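Local coordinates for possible substrate binding protein of ABC transporter system (Rhodopseudomonas palustris, PDB 3NND) that probably binds an amino acid or a related small solute outside the inner membrane and delivers it to an ABC transporter, at residues Leu7-Ile12 with Ala76-Gly81; Lys325-Phe330 with Leu338-His343. All coordinates share one frame; numbering follows the deposited sequence.

Contact 1: residues Leu7-Ile12 with Ala76-Gly81; sequences LKIALI and ADIAIG
The parallel part of the mixed sheet in one lobe of a periplasmic-binding-protein fold includes this contact, where Leu-7 to Ile-12 takes Ile-78 to Ile-80 as its neighbouring strand. The pairing exemplifies a parallel ladder: Ala-10 N donates to Ile-78 O (2.8 Å), Ile-80 N to Ala-10 O (2.7 Å) and Ile-12 N to Ile-80 O (2.8 Å). At the entry to the strand Lys-8 O accepts Asp-77 N at 2.7 Å and, weakly, Ile-78 N. The side chains of Ile-9 and Ile-78 run alongside each other from the same face, with Ile-9 CG2 3.9 Å from Ile-78 CG2. Further along, the Leu-11 chain swings away from its own N (chi1 174°), and with the turn at chi2 CD1 comes across to Ile-80 CG2 at 3.9 Å. On the face opposite the isoleucines Ala-10 and Ala-79 sit together, and Ala-10 CB also touches CB of Ala-76, in the preceding loop, at 3.7 Å. Helices 20-37 and 285-304 pack on the isoleucine and leucine face, helix 60-72 on the alanine face. Backbone bonds to strand 47-55 continue the sheet beyond Leu-7 to Leu-11, while strand 101-104 is the next parallel strand beyond Ile-78 to Ile-80.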
# COMPACT_ATOMS: atom_id res chain seq x y z
N LEU B 7 8.97 11.00 47.91
CA LEU B 7 8.30 10.97 46.61
C LEU B 7 7.87 9.54 46.32
O LEU B 7 8.69 8.71 45.93
CB LEU B 7 9.24 11.46 45.51
CG LEU B 7 8.59 12.05 44.26
CD1 LEU B 7 9.65 12.37 43.24
CD2 LEU B 7 7.57 11.10 43.67
N LYS B 8 6.58 9.26 46.51
CA LYS B 8 6.06 7.90 46.38
C LYS B 8 5.42 7.61 45.02
O LYS B 8 4.42 8.22 44.64
CB LYS B 8 5.06 7.61 47.50
CG LYS B 8 5.67 7.67 48.90
CD LYS B 8 4.60 7.84 49.99
CE LYS B 8 4.10 9.29 50.09
NZ LYS B 8 5.15 10.28 50.51
N ILE B 9 5.99 6.67 44.28
CA ILE B 9 5.44 6.28 42.98
C ILE B 9 4.87 4.87 43.04
O ILE B 9 5.58 3.91 43.37
CB ILE B 9 6.53 6.29 41.89
CG1 ILE B 9 7.25 7.64 41.87
CG2 ILE B 9 5.92 5.93 40.54
CD1 ILE B 9 8.44 7.68 40.95
N ALA B 10 3.60 4.72 42.72
CA ALA B 10 3.00 3.40 42.68
C ALA B 10 3.08 2.82 41.28
O ALA B 10 2.88 3.53 40.30
CB ALA B 10 1.56 3.45 43.13
N LEU B 11 3.39 1.54 41.19
CA LEU B 11 3.36 0.83 39.92
C LEU B 11 2.39 -0.34 40.04
O LEU B 11 2.65 -1.29 40.77
CB LEU B 11 4.76 0.33 39.55
CG LEU B 11 4.84 -0.56 38.31
CD1 LEU B 11 4.55 0.25 37.05
CD2 LEU B 11 6.20 -1.21 38.21
N ILE B 12 1.27 -0.25 39.34
CA ILE B 12 0.32 -1.34 39.27
C ILE B 12 0.74 -2.16 38.08
O ILE B 12 0.98 -1.60 37.01
CB ILE B 12 -1.11 -0.82 39.00
CG1 ILE B 12 -1.36 0.49 39.74
CG2 ILE B 12 -2.14 -1.85 39.39
CD1 ILE B 12 -1.31 0.37 41.24
N ALA B 76 0.96 6.88 47.96
CA ALA B 76 1.64 7.14 46.70
C ALA B 76 1.16 8.49 46.19
O ALA B 76 -0.00 8.83 46.37
CB ALA B 76 1.33 6.06 45.70
N ASP B 77 2.08 9.25 45.60
CA ASP B 77 1.76 10.57 45.07
C ASP B 77 1.31 10.47 43.61
O ASP B 77 0.56 11.32 43.12
CB ASP B 77 2.97 11.50 45.17
CG ASP B 77 3.25 11.96 46.59
OD1 ASP B 77 2.30 12.17 47.39
OD2 ASP B 77 4.44 12.14 46.92
N ILE B 78 1.76 9.42 42.93
CA ILE B 78 1.48 9.23 41.52
C ILE B 78 1.53 7.76 41.19
O ILE B 78 2.18 6.98 41.88
CB ILE B 78 2.51 9.92 40.63
CG1 ILE B 78 1.99 10.04 39.20
CG2 ILE B 78 3.82 9.18 40.68
CD1 ILE B 78 2.43 11.30 38.52
N ALA B 79 0.84 7.36 40.13
CA ALA B 79 0.79 5.94 39.79
C ALA B 79 1.08 5.67 38.33
O ALA B 79 0.72 6.46 37.45
CB ALA B 79 -0.57 5.36 40.18
N ILE B 80 1.71 4.54 38.07
CA ILE B 80 1.90 4.05 36.71
C ILE B 80 1.27 2.67 36.60
O ILE B 80 1.34 1.88 37.53
CB ILE B 80 3.40 3.99 36.32
CG1 ILE B 80 4.01 5.40 36.34
CG2 ILE B 80 3.57 3.36 34.95
CD1 ILE B 80 5.52 5.47 36.24
N GLY B 81 0.63 2.39 35.47
CA GLY B 81 -0.01 1.11 35.25
C GLY B 81 -1.13 1.13 34.23
O GLY B 81 -1.60 2.19 33.83

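Contact 2: residues Lys325-Phe330 with Leu338-His343; sequences KGKMVF and LQSMYH
Selenomethionine Met-328 folds its chain back over Gln-339, placing SE 3.8 Å from Gln-339 CA. Bends at chi2 (-55°) and chi3 turn the end of the chain toward the partner strand, although the side chain sets out away from it; the selenomethionine chain runs roughly perpendicular to the glutamine. This is a beta hairpin of strands 326-331 and 336-347, and it illustrates how antiparallel pairing alternates. Met-328 and Gln-339 form a non-hydrogen-bonded pair. Val-329 and Leu-338 form the hydrogen-bonded one, in which Val-329 N gives to Leu-338 O and Leu-338 N returns the bond to Val-329 O, both at 2.9 Å.

The side chains of that second pair share a face of the sheet. Val-329 CG1, held between backbone N and carbonyl carbon (chi1 60°), rests 3.5 Å from Leu-338 O and also reaches Ser-340 CB. The amide group of Gln-339 lies by the Lys-327 carbonyl, CD being 3.6 Å from Lys-327 O. With an alanine at Gln-339 the backbone pairing could persist, but the Lys-327 carbonyl would probably be left without the polar group beside it, and the selenium without the side chain it crosses.

Phe-330, whose side chain points away from the second strand, stacks on Phe-321 of strand 320-323 and meets Phe-122 edge to face. Past Ser-340 the second strand leaves its partner, and Met-341 to His-343 continue as an antiparallel ladder with a strand of the second subunit, where His-343 ND1 is hydrogen-bonded to OD1 of Asp-261 of that subunit. At the point of departure Ser-340 turns toward the first strand: its CB meets Lys-327 CG at 3.7 Å, and its backbone N gives a 2.7 Å hydrogen bond to Lys-327 O, at an N-H...O angle of 149°.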
# COMPACT_ATOMS: atom_id res chain seq x y z
N LYS B 325 13.22 6.72 23.46
CA LYS B 325 12.65 6.71 22.11
C LYS B 325 12.74 8.09 21.46
O LYS B 325 12.25 8.30 20.35
CB LYS B 325 11.19 6.25 22.19
CG LYS B 325 10.51 6.04 20.86
CD LYS B 325 9.11 5.48 21.07
CE LYS B 325 8.26 6.44 21.87
NZ LYS B 325 7.17 5.73 22.60
N GLY B 326 13.36 9.03 22.16
CA GLY B 326 13.49 10.39 21.68
C GLY B 326 12.69 11.34 22.53
O GLY B 326 12.20 10.98 23.60
N LYS B 327 12.54 12.56 22.05
CA LYS B 327 11.81 13.58 22.79
C LYS B 327 10.29 13.38 22.71
O LYS B 327 9.73 13.30 21.62
CB LYS B 327 12.19 14.97 22.27
CG LYS B 327 11.67 16.10 23.12
CD LYS B 327 12.41 16.20 24.44
CE LYS B 327 13.73 16.95 24.31
NZ LYS B 327 13.62 18.06 23.33
N MSE B 328 9.63 13.29 23.85
CA MSE B 328 8.17 13.17 23.88
C MSE B 328 7.53 14.47 24.35
O MSE B 328 8.20 15.37 24.83
CB MSE B 328 7.73 12.03 24.80
CG MSE B 328 8.24 10.65 24.40
SE MSE B 328 7.80 10.14 22.55
CE MSE B 328 6.02 9.36 22.82
N VAL B 329 6.22 14.55 24.19
CA VAL B 329 5.48 15.70 24.71
C VAL B 329 4.02 15.36 25.00
O VAL B 329 3.35 14.75 24.17
CB VAL B 329 5.59 16.92 23.77
CG1 VAL B 329 5.02 16.59 22.39
CG2 VAL B 329 4.89 18.12 24.38
N PHE B 330 3.53 15.72 26.18
CA PHE B 330 2.12 15.49 26.49
C PHE B 330 1.25 16.57 25.88
O PHE B 330 1.42 17.75 26.19
CB PHE B 330 1.88 15.46 28.00
CG PHE B 330 2.31 14.18 28.66
CD1 PHE B 330 1.63 13.01 28.41
CD2 PHE B 330 3.37 14.16 29.53
CE1 PHE B 330 2.01 11.84 29.00
CE2 PHE B 330 3.75 12.99 30.13
CZ PHE B 330 3.07 11.83 29.87
N LEU B 338 2.96 12.38 22.63
CA LEU B 338 3.24 12.43 21.22
C LEU B 338 4.73 12.54 21.01
O LEU B 338 5.42 13.21 21.78
CB LEU B 338 2.55 13.65 20.60
CG LEU B 338 1.04 13.78 20.75
CD1 LEU B 338 0.61 15.19 20.42
CD2 LEU B 338 0.33 12.78 19.86
N GLN B 339 5.24 11.88 19.98
CA GLN B 339 6.62 12.08 19.56
C GLN B 339 6.83 13.58 19.26
O GLN B 339 6.01 14.21 18.58
CB GLN B 339 6.90 11.21 18.34
CG GLN B 339 8.29 11.28 17.81
CD GLN B 339 9.33 11.03 18.87
OE1 GLN B 339 9.70 9.89 19.14
NE2 GLN B 339 9.82 12.11 19.48
N SER B 340 7.91 14.16 19.76
CA SER B 340 8.10 15.62 19.69
C SER B 340 8.99 16.08 18.52
O SER B 340 10.18 15.77 18.50
CB SER B 340 8.69 16.13 21.01
OG SER B 340 8.86 17.53 20.98
N MSE B 341 8.41 16.83 17.58
CA MSE B 341 9.10 17.15 16.32
C MSE B 341 9.47 18.60 16.08
O MSE B 341 9.06 19.52 16.79
CB MSE B 341 8.23 16.74 15.14
CG MSE B 341 7.49 15.45 15.34
SE MSE B 341 8.60 13.92 14.92
CE MSE B 341 7.18 12.58 14.78
N TYR B 342 10.29 18.80 15.05
CA TYR B 342 10.38 20.08 14.37
C TYR B 342 9.93 19.75 12.98
O TYR B 342 9.98 18.59 12.56
CB TYR B 342 11.81 20.63 14.33
CG TYR B 342 12.25 21.27 15.61
CD1 TYR B 342 11.52 22.29 16.19
CD2 TYR B 342 13.41 20.86 16.25
CE1 TYR B 342 11.92 22.87 17.37
CE2 TYR B 342 13.82 21.44 17.43
CZ TYR B 342 13.07 22.44 17.99
OH TYR B 342 13.49 23.00 19.17
N HIS B 343 9.49 20.76 12.26
CA HIS B 343 9.00 20.52 10.92
C HIS B 343 9.97 21.07 9.91
O HIS B 343 10.55 22.14 10.10
CB HIS B 343 7.63 21.16 10.76
CG HIS B 343 6.72 20.88 11.92
ND1 HIS B 343 5.90 19.78 11.97
CD2 HIS B 343 6.54 21.55 13.08
CE1 HIS B 343 5.22 19.79 13.11
NE2 HIS B 343 5.59 20.85 13.80

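Overall arrangement
Two kinds of beta pairing are set in one chain: contact 1 joins strands from distant parts of the sequence within a buried sheet, whereas contact 2 is a local hairpin reaching the subunit interface. Their centres lie 24 Å apart and their nearest atoms about 9 Å, without touching. Phe-122 gives a bridge, since it belongs to the outermost strand 121-123 of the sheet of contact 1 and meets Phe-330 of contact 2. In this family the solute is held in the cleft between two lobes. Contact 1 lies inside the sheet of one lobe, while the second strand of contact 2 carries on into a ladder with a neighbouring subunit.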